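Local coordinates for ParB domain protein nuclease (Sulfolobus solfataricus, PDB 5K5D) that probably takes part in archaeal DNA segregation as a ParB-like partition protein, and is also named as a nuclease, at residues R90-W98 with L115-M126. The protein carries 4 engineered substitutions. Numbering follows the deposited sequence.
Sequences RDKAYELIW and LFQKIADRIAKM. Engineered in segment 115-126: Met126 (natural residue Ile).
Tyr94 is the bump at the middle of this helix pair. Its side chain is a knob in a hole formed by Ile119, Arg122, Ile123 and Met126 of the facing helix. The aliphatic start of Arg122 covers one face of the phenol ring. Arg122 CB lies 3.6 Å from the Tyr94 ring centroid, 19° off the normal, a CH-pi contact. Met126, an engineered selenomethionine that is poorly ordered, brings CG to the edge of the same ring. Ile123 CD1 rests in the notch beside Tyr94 CB and Asp91 CB, 4.0 Å from the Asp91 CB. One turn earlier in the same helix, Ile119 CD1 comes within 3.5 Å of Tyr94 O.

The second large bump is Trp98. With CG anti to the backbone N (chi1 174°), its indole reaches across to Phe116. The six-membered ring of Trp98 and the Phe116 ring form an offset stack, with centroids 4.1 Å apart and planes only 3° from parallel. Leu115 CG meets the indole edge at Trp98 CE3, 3.8 Å away. Ile97 CG2 touches Leu115 CD1 at 4.2 Å beside it.

The segment axes approach to 9.8 Å and run nearly antiparallel. The contact joins helix 90-99 to the long helix 109-128. Helix 23-26 lies against Tyr94 and Ile97, while helix 170-180 packs on Phe116 and Ile119.

Trp98 NE1 bonds to Leu180 O, and Tyr94 OH bonds to Glu24, whose carboxylate also forms salt bridges with Arg90 and Arg122. Apolar and aromatic packing therefore joins the two helices directly, while a shared acidic partner links them at one side and probably offsets their positive charges.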
loop_
_atom_site.group_PDB
_atom_site.type_symbol
_atom_site.label_atom_id
_atom_site.label_comp_id
_atom_site.label_asym_id
_atom_site.label_seq_id
_atom_site.Cartn_x
_atom_site.Cartn_y
_atom_site.Cartn_z
ATOM N N ARG B 90 4.593 16.558 0.802
ATOM C CA ARG B 90 4.663 15.105 0.905
ATOM C C ARG B 90 3.812 14.407 -0.150
ATOM O O ARG B 90 4.245 13.431 -0.761
ATOM C CB ARG B 90 4.219 14.643 2.291
ATOM C CG ARG B 90 5.171 15.016 3.407
ATOM C CD ARG B 90 6.384 14.099 3.470
ATOM N NE ARG B 90 6.277 13.149 4.570
ATOM C CZ ARG B 90 7.296 12.431 5.024
ATOM N NH1 ARG B 90 8.492 12.570 4.472
ATOM N NH2 ARG B 90 7.125 11.582 6.032
ATOM N N ASP B 91 2.596 14.905 -0.345
ATOM C CA ASP B 91 1.664 14.280 -1.275
ATOM C C ASP B 91 2.327 13.987 -2.614
ATOM O O ASP B 91 2.037 12.969 -3.247
ATOM C CB ASP B 91 0.394 15.127 -1.458
ATOM C CG ASP B 91 0.690 16.555 -1.883
ATOM O OD1 ASP B 91 1.544 17.205 -1.244
ATOM O OD2 ASP B 91 0.066 17.034 -2.856
ATOM N N LYS B 92 3.227 14.871 -3.034
ATOM C CA LYS B 92 3.942 14.684 -4.291
ATOM C C LYS B 92 4.950 13.537 -4.214
ATOM O O LYS B 92 5.092 12.764 -5.161
ATOM C CB LYS B 92 4.625 15.979 -4.724
ATOM C CG LYS B 92 3.664 17.039 -5.249
ATOM C CD LYS B 92 4.408 18.299 -5.639
ATOM C CE LYS B 92 3.513 19.258 -6.409
ATOM N NZ LYS B 92 2.333 19.684 -5.614
ATOM N N ALA B 93 5.642 13.422 -3.084
ATOM C CA ALA B 93 6.582 12.321 -2.886
ATOM C C ALA B 93 5.820 11.002 -2.858
ATOM O O ALA B 93 6.238 10.014 -3.460
ATOM C CB ALA B 93 7.370 12.508 -1.600
ATOM N N TYR B 94 4.693 11.008 -2.155
ATOM C CA TYR B 94 3.800 9.860 -2.101
ATOM C C TYR B 94 3.386 9.385 -3.489
ATOM O O TYR B 94 3.340 8.184 -3.754
ATOM C CB TYR B 94 2.560 10.201 -1.279
ATOM C CG TYR B 94 2.857 10.431 0.183
ATOM C CD1 TYR B 94 2.170 11.391 0.913
ATOM C CD2 TYR B 94 3.830 9.686 0.832
ATOM C CE1 TYR B 94 2.447 11.602 2.250
ATOM C CE2 TYR B 94 4.111 9.887 2.166
ATOM C CZ TYR B 94 3.419 10.845 2.870
ATOM O OH TYR B 94 3.702 11.041 4.199
ATOM N N GLU B 95 3.090 10.328 -4.378
ATOM C CA GLU B 95 2.620 9.976 -5.714
ATOM C C GLU B 95 3.728 9.352 -6.545
ATOM O O GLU B 95 3.504 8.374 -7.258
ATOM C CB GLU B 95 2.010 11.193 -6.414
ATOM C CG GLU B 95 0.655 11.572 -5.835
ATOM C CD GLU B 95 0.330 13.045 -5.979
ATOM O OE1 GLU B 95 0.849 13.692 -6.916
ATOM O OE2 GLU B 95 -0.447 13.555 -5.143
ATOM N N LEU B 96 4.927 9.915 -6.434
ATOM C CA LEU B 96 6.090 9.377 -7.127
ATOM C C LEU B 96 6.389 7.948 -6.694
ATOM O O LEU B 96 6.616 7.080 -7.529
ATOM C CB LEU B 96 7.307 10.273 -6.909
ATOM C CG LEU B 96 7.208 11.615 -7.631
ATOM C CD1 LEU B 96 8.410 12.493 -7.318
ATOM C CD2 LEU B 96 7.075 11.380 -9.130
ATOM N N ILE B 97 6.379 7.703 -5.388
ATOM C CA ILE B 97 6.669 6.375 -4.868
ATOM C C ILE B 97 5.671 5.352 -5.397
ATOM O O ILE B 97 6.028 4.202 -5.651
ATOM C CB ILE B 97 6.660 6.342 -3.329
ATOM C CG1 ILE B 97 7.848 7.126 -2.762
ATOM C CG2 ILE B 97 6.704 4.900 -2.829
ATOM C CD1 ILE B 97 7.764 7.357 -1.260
ATOM N N TRP B 98 4.421 5.772 -5.561
ATOM C CA TRP B 98 3.400 4.872 -6.083
ATOM C C TRP B 98 3.574 4.663 -7.576
ATOM O O TRP B 98 3.413 3.554 -8.088
ATOM C CB TRP B 98 1.999 5.405 -5.804
ATOM C CG TRP B 98 0.928 4.574 -6.442
ATOM C CD1 TRP B 98 0.075 4.953 -7.437
ATOM C CD2 TRP B 98 0.607 3.209 -6.142
ATOM N NE1 TRP B 98 -0.763 3.915 -7.765
ATOM C CE2 TRP B 98 -0.455 2.837 -6.984
ATOM C CE3 TRP B 98 1.114 2.278 -5.230
ATOM C CZ2 TRP B 98 -1.024 1.563 -6.946
ATOM C CZ3 TRP B 98 0.549 1.017 -5.198
ATOM C CH2 TRP B 98 -0.508 0.670 -6.049
ATOM N N LEU B 115 1.298 -1.396 -0.226
ATOM C CA LEU B 115 1.847 -0.097 -0.594
ATOM C C LEU B 115 0.714 0.850 -0.968
ATOM O O LEU B 115 0.697 2.012 -0.563
ATOM C CB LEU B 115 2.826 -0.234 -1.763
ATOM C CG LEU B 115 3.340 1.061 -2.405
ATOM C CD1 LEU B 115 4.058 1.943 -1.397
ATOM C CD2 LEU B 115 4.256 0.740 -3.578
ATOM N N PHE B 116 -0.237 0.334 -1.738
ATOM C CA PHE B 116 -1.367 1.122 -2.198
ATOM C C PHE B 116 -2.107 1.743 -1.020
ATOM O O PHE B 116 -2.386 2.942 -1.014
ATOM C CB PHE B 116 -2.322 0.256 -3.014
ATOM C CG PHE B 116 -3.120 1.026 -4.020
ATOM C CD1 PHE B 116 -2.837 2.360 -4.269
ATOM C CD2 PHE B 116 -4.154 0.420 -4.719
ATOM C CE1 PHE B 116 -3.568 3.075 -5.197
ATOM C CE2 PHE B 116 -4.890 1.132 -5.652
ATOM C CZ PHE B 116 -4.596 2.461 -5.890
ATOM N N GLN B 117 -2.424 0.919 -0.025
ATOM C CA GLN B 117 -3.080 1.413 1.178
ATOM C C GLN B 117 -2.221 2.440 1.915
ATOM O O GLN B 117 -2.726 3.475 2.347
ATOM C CB GLN B 117 -3.446 0.265 2.124
ATOM C CG GLN B 117 -4.017 0.740 3.450
ATOM C CD GLN B 117 -4.327 -0.395 4.400
ATOM O OE1 GLN B 117 -4.555 -1.529 3.981
ATOM N NE2 GLN B 117 -4.331 -0.096 5.695
ATOM N N LYS B 118 -0.930 2.149 2.061
ATOM C CA LYS B 118 -0.025 3.061 2.758
ATOM C C LYS B 118 -0.055 4.419 2.086
ATOM O O LYS B 118 -0.050 5.454 2.747
ATOM C CB LYS B 118 1.406 2.529 2.766
ATOM C CG LYS B 118 1.678 1.466 3.802
ATOM C CD LYS B 118 3.136 1.059 3.760
ATOM C CE LYS B 118 3.383 -0.206 4.562
ATOM N NZ LYS B 118 4.802 -0.645 4.460
ATOM N N ILE B 119 -0.093 4.399 0.761
ATOM C CA ILE B 119 -0.160 5.626 -0.017
ATOM C C ILE B 119 -1.512 6.320 0.160
ATOM O O ILE B 119 -1.565 7.485 0.549
ATOM C CB ILE B 119 0.117 5.362 -1.513
ATOM C CG1 ILE B 119 1.546 4.840 -1.704
ATOM C CG2 ILE B 119 -0.092 6.623 -2.329
ATOM C CD1 ILE B 119 2.631 5.826 -1.284
ATOM N N ALA B 120 -2.601 5.602 -0.103
ATOM C CA ALA B 120 -3.936 6.201 -0.058
ATOM C C ALA B 120 -4.263 6.809 1.310
ATOM O O ALA B 120 -4.900 7.858 1.396
ATOM C CB ALA B 120 -4.996 5.187 -0.470
ATOM N N ASP B 121 -3.821 6.136 2.368
ATOM C CA ASP B 121 -3.955 6.631 3.734
ATOM C C ASP B 121 -3.228 7.957 3.933
ATOM O O ASP B 121 -3.723 8.836 4.637
ATOM C CB ASP B 121 -3.406 5.604 4.733
ATOM C CG ASP B 121 -4.365 4.449 4.982
ATOM O OD1 ASP B 121 -5.313 4.258 4.187
ATOM O OD2 ASP B 121 -4.163 3.725 5.976
ATOM N N ARG B 122 -2.048 8.093 3.329
ATOM C CA ARG B 122 -1.273 9.328 3.439
ATOM C C ARG B 122 -1.999 10.455 2.725
ATOM O O ARG B 122 -2.162 11.550 3.268
ATOM C CB ARG B 122 0.121 9.177 2.829
ATOM C CG ARG B 122 0.966 8.038 3.377
ATOM C CD ARG B 122 1.111 8.101 4.882
ATOM N NE ARG B 122 2.346 7.457 5.326
ATOM C CZ ARG B 122 2.502 6.145 5.487
ATOM N NH1 ARG B 122 1.496 5.314 5.235
ATOM N NH2 ARG B 122 3.667 5.664 5.898
ATOM N N ILE B 123 -2.429 10.176 1.498
ATOM C CA ILE B 123 -3.116 11.169 0.684
ATOM C C ILE B 123 -4.405 11.636 1.358
ATOM O O ILE B 123 -4.810 12.791 1.216
ATOM C CB ILE B 123 -3.440 10.619 -0.721
ATOM C CG1 ILE B 123 -2.151 10.341 -1.499
ATOM C CG2 ILE B 123 -4.329 11.586 -1.485
ATOM C CD1 ILE B 123 -1.333 11.569 -1.777
ATOM N N ALA B 124 -5.045 10.736 2.097
ATOM C CA ALA B 124 -6.288 11.063 2.784
ATOM C C ALA B 124 -6.051 12.113 3.861
ATOM O O ALA B 124 -6.811 13.072 3.979
ATOM C CB ALA B 124 -6.912 9.812 3.384
ATOM N N LYS B 125 -4.991 11.927 4.643
ATOM C CA LYS B 125 -4.629 12.872 5.691
ATOM C C LYS B 125 -4.193 14.207 5.093
ATOM O O LYS B 125 -4.422 15.265 5.678
ATOM C CB LYS B 125 -3.512 12.300 6.558
ATOM C CG LYS B 125 -3.822 10.943 7.172
ATOM C CD LYS B 125 -2.638 10.456 7.987
ATOM C CE LYS B 125 -2.907 9.121 8.661
ATOM N NZ LYS B 125 -1.707 8.670 9.421
HETATM N N MSE B 126 -3.562 14.147 3.924
HETATM C CA MSE B 126 -3.124 15.343 3.210
HETATM C C MSE B 126 -4.303 16.181 2.721
HETATM O O MSE B 126 -4.154 17.365 2.416
HETATM C CB MSE B 126 -2.247 14.958 2.014
HETATM C CG MSE B 126 -0.833 14.528 2.371
HETATM SE SE MSE B 126 0.322 16.033 2.835
HETATM C CE MSE B 126 0.862 15.461 4.623
#